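Local coordinates for protein scyllo-inosose 3-dehydrogenase (Thermotoga maritima, PDB 3IP1) that catalyses the NAD(+)-dependent oxidation of scyllo-inosose to 3-dehydro-scyllo-inosose, probably as a step in myo-inositol breakdown, at residues G222-K234 with V249-H261. Residues are numbered along the deposited sequence; the frame is centred on the assembly and turned at random.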
# COMPACT_ATOMS: atom_id res chain seq x y z
N GLY A 222 20.06 10.40 18.90
CA GLY A 222 21.24 10.01 18.12
C GLY A 222 22.07 8.85 18.67
O GLY A 222 23.30 8.81 18.49
N GLY A 223 21.42 7.90 19.34
CA GLY A 223 22.05 6.62 19.64
C GLY A 223 22.20 5.81 18.35
O GLY A 223 21.82 6.29 17.27
N PRO A 224 22.75 4.59 18.43
CA PRO A 224 22.98 3.84 17.19
C PRO A 224 21.73 3.65 16.31
O PRO A 224 21.83 3.73 15.07
CB PRO A 224 23.53 2.51 17.69
CG PRO A 224 24.25 2.88 18.97
CD PRO A 224 23.30 3.89 19.61
N ILE A 225 20.57 3.46 16.92
CA ILE A 225 19.35 3.35 16.11
C ILE A 225 19.03 4.64 15.34
O ILE A 225 18.83 4.60 14.12
CB ILE A 225 18.13 2.84 16.89
CG1 ILE A 225 18.36 1.37 17.27
CG2 ILE A 225 16.84 3.00 16.04
CD1 ILE A 225 17.50 0.91 18.45
N GLY A 226 19.01 5.77 16.04
CA GLY A 226 18.83 7.08 15.38
C GLY A 226 19.91 7.35 14.32
O GLY A 226 19.62 7.88 13.26
N LEU A 227 21.15 6.97 14.61
CA LEU A 227 22.24 7.15 13.66
C LEU A 227 22.10 6.30 12.39
O LEU A 227 22.43 6.76 11.30
CB LEU A 227 23.58 6.90 14.35
CG LEU A 227 24.01 7.98 15.35
CD1 LEU A 227 25.39 7.67 15.98
CD2 LEU A 227 24.02 9.37 14.70
N ALA A 228 21.63 5.06 12.53
CA ALA A 228 21.36 4.19 11.38
C ALA A 228 20.25 4.79 10.55
O ALA A 228 20.35 4.85 9.31
CB ALA A 228 20.99 2.79 11.84
N ALA A 229 19.20 5.28 11.22
CA ALA A 229 18.10 5.93 10.50
C ALA A 229 18.56 7.13 9.66
O ALA A 229 18.07 7.32 8.55
CB ALA A 229 16.96 6.31 11.45
N VAL A 230 19.52 7.91 10.16
CA VAL A 230 20.06 9.05 9.40
C VAL A 230 20.63 8.56 8.10
O VAL A 230 20.29 9.07 7.02
CB VAL A 230 21.15 9.83 10.18
CG1 VAL A 230 21.88 10.81 9.26
CG2 VAL A 230 20.52 10.59 11.32
N ALA A 231 21.51 7.57 8.21
CA ALA A 231 22.16 6.93 7.07
C ALA A 231 21.14 6.35 6.10
O ALA A 231 21.21 6.59 4.89
CB ALA A 231 23.14 5.85 7.56
N ILE A 232 20.19 5.57 6.63
CA ILE A 232 19.23 4.87 5.78
C ILE A 232 18.37 5.86 4.99
O ILE A 232 18.16 5.69 3.78
CB ILE A 232 18.30 3.94 6.59
CG1 ILE A 232 19.08 2.70 7.09
CG2 ILE A 232 17.13 3.50 5.73
CD1 ILE A 232 18.45 2.06 8.39
N LEU A 233 17.88 6.88 5.69
CA LEU A 233 16.95 7.83 5.11
C LEU A 233 17.63 8.81 4.16
O LEU A 233 17.00 9.25 3.20
CB LEU A 233 16.18 8.54 6.23
CG LEU A 233 15.17 7.59 6.88
CD1 LEU A 233 14.57 8.18 8.19
CD2 LEU A 233 14.07 7.20 5.87
N LYS A 234 18.90 9.14 4.40
CA LYS A 234 19.67 9.86 3.39
C LYS A 234 19.85 9.00 2.13
O LYS A 234 19.54 9.46 1.04
CB LYS A 234 21.02 10.37 3.91
CG LYS A 234 21.59 11.53 3.09
CD LYS A 234 20.62 12.71 3.00
CE LYS A 234 21.14 13.81 2.06
NZ LYS A 234 20.21 15.00 2.03
N VAL A 249 28.96 14.49 20.44
CA VAL A 249 29.64 13.45 19.69
C VAL A 249 28.68 12.71 18.75
O VAL A 249 29.05 12.34 17.65
CB VAL A 249 30.40 12.45 20.63
CG1 VAL A 249 29.44 11.51 21.36
CG2 VAL A 249 31.43 11.65 19.83
N ARG A 250 27.45 12.50 19.21
CA ARG A 250 26.41 11.90 18.38
C ARG A 250 25.94 12.82 17.24
O ARG A 250 25.73 12.36 16.12
CB ARG A 250 25.26 11.42 19.26
CG ARG A 250 25.71 10.28 20.18
CD ARG A 250 24.68 9.86 21.21
NE ARG A 250 25.17 8.71 21.98
CZ ARG A 250 26.07 8.80 22.97
NH1 ARG A 250 26.58 9.98 23.31
NH2 ARG A 250 26.46 7.72 23.62
N ARG A 251 25.82 14.13 17.50
CA ARG A 251 25.51 15.09 16.44
C ARG A 251 26.57 15.14 15.34
O ARG A 251 26.23 15.21 14.15
CB ARG A 251 25.27 16.48 17.02
CG ARG A 251 23.97 16.63 17.77
CD ARG A 251 23.67 18.08 18.07
NE ARG A 251 24.81 18.76 18.67
CZ ARG A 251 25.01 18.86 19.98
NH1 ARG A 251 26.07 19.50 20.43
NH2 ARG A 251 24.15 18.33 20.83
N ASN A 252 27.84 15.11 15.73
CA ASN A 252 28.93 15.04 14.74
C ASN A 252 28.92 13.74 13.93
O ASN A 252 29.16 13.75 12.73
CB ASN A 252 30.28 15.25 15.43
CG ASN A 252 30.45 16.67 15.96
OD1 ASN A 252 29.70 17.58 15.57
ND2 ASN A 252 31.41 16.86 16.85
N LEU A 253 28.64 12.62 14.60
CA LEU A 253 28.43 11.35 13.91
C LEU A 253 27.28 11.42 12.91
O LEU A 253 27.41 10.91 11.80
CB LEU A 253 28.21 10.19 14.88
CG LEU A 253 29.48 9.66 15.54
CD1 LEU A 253 29.14 8.46 16.43
CD2 LEU A 253 30.56 9.28 14.51
N ALA A 254 26.16 12.02 13.31
CA ALA A 254 25.02 12.20 12.41
C ALA A 254 25.42 13.00 11.15
O ALA A 254 25.07 12.62 10.03
CB ALA A 254 23.85 12.86 13.13
N LYS A 255 26.16 14.10 11.32
CA LYS A 255 26.67 14.85 10.16
C LYS A 255 27.53 13.98 9.25
O LYS A 255 27.47 14.09 8.04
CB LYS A 255 27.46 16.08 10.59
CG LYS A 255 26.61 17.24 11.08
CD LYS A 255 27.40 18.56 10.96
CE LYS A 255 28.27 18.83 12.19
NZ LYS A 255 29.57 19.48 11.82
N GLU A 256 28.31 13.09 9.85
CA GLU A 256 29.18 12.22 9.11
C GLU A 256 28.39 11.18 8.33
O GLU A 256 28.85 10.67 7.30
CB GLU A 256 30.10 11.51 10.08
CG GLU A 256 31.54 11.50 9.68
CD GLU A 256 32.39 10.65 10.62
OE1 GLU A 256 32.11 10.63 11.84
OE2 GLU A 256 33.32 9.98 10.12
N LEU A 257 27.22 10.83 8.86
CA LEU A 257 26.39 9.81 8.23
C LEU A 257 25.45 10.41 7.17
O LEU A 257 24.74 9.69 6.50
CB LEU A 257 25.63 9.02 9.30
CG LEU A 257 26.57 8.14 10.15
CD1 LEU A 257 25.90 7.57 11.42
CD2 LEU A 257 27.20 7.04 9.30
N GLY A 258 25.44 11.75 7.04
CA GLY A 258 24.67 12.39 5.99
C GLY A 258 23.54 13.31 6.43
O GLY A 258 22.84 13.85 5.57
N ALA A 259 23.36 13.50 7.73
CA ALA A 259 22.39 14.49 8.22
C ALA A 259 22.71 15.88 7.67
O ALA A 259 23.86 16.30 7.66
CB ALA A 259 22.34 14.53 9.72
N ASP A 260 21.69 16.59 7.22
CA ASP A 260 21.87 17.92 6.68
C ASP A 260 21.87 18.96 7.79
O ASP A 260 22.52 20.00 7.65
CB ASP A 260 20.75 18.23 5.69
CG ASP A 260 20.72 17.24 4.54
OD1 ASP A 260 21.59 17.35 3.67
OD2 ASP A 260 19.83 16.36 4.54
N HIS A 261 21.11 18.70 8.85
CA HIS A 261 21.04 19.60 9.98
C HIS A 261 20.99 18.80 11.27
O HIS A 261 20.35 17.74 11.35
CB HIS A 261 19.80 20.50 9.90
CG HIS A 261 19.68 21.23 8.60
ND1 HIS A 261 20.53 22.26 8.25
CD2 HIS A 261 18.81 21.08 7.58
CE1 HIS A 261 20.18 22.71 7.06
NE2 HIS A 261 19.14 22.02 6.63
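The Arg250 guanidinium has Gly223 CA and Gly222 O at its edge, near its plane, and its NH1 is hydrogen-bonded to Lys387 O and Ser247 OG. This is the NAD-binding Rossmann fold: helix 224-234 follows the glycine-rich turn and runs beside helix 249-257 at 22°, both over the parallel sheet. Arg250 probably binds NAD(+); Gly222, with no side chain, lets its extended chain lie close against the Gly222 carbonyl, CD 3.2 Å from Gly222 O. Between the helices Leu227 is a knob among Arg250, Leu253, Ala254 and Leu257, crossing Leu253 at about a right angle. Small Ala254 lets Leu227 CD2 come within 3.7 Å of Ala254 N. Val230, with CG1 anti to the backbone N (chi1 168°), sets that methyl 3.4 Å from Ala259 N, where Gly258, its positive phi (117°) suiting glycine, ends the helix in a Schellman motif. Lys234, bent at chi2, passes its methylenes over Gly258 O to reach Asp260, which also accepts from Val241 N. A methionine in place of Lys234 would probably leave the Asp260 carboxylate without this countercharge and remove a hydrogen bond to Ala238 O. In the salt bridge, Lys234 NZ meets the syn lone pair of Asp260 OD2 at 2.9 Å, with OD1 a weaker second acceptor.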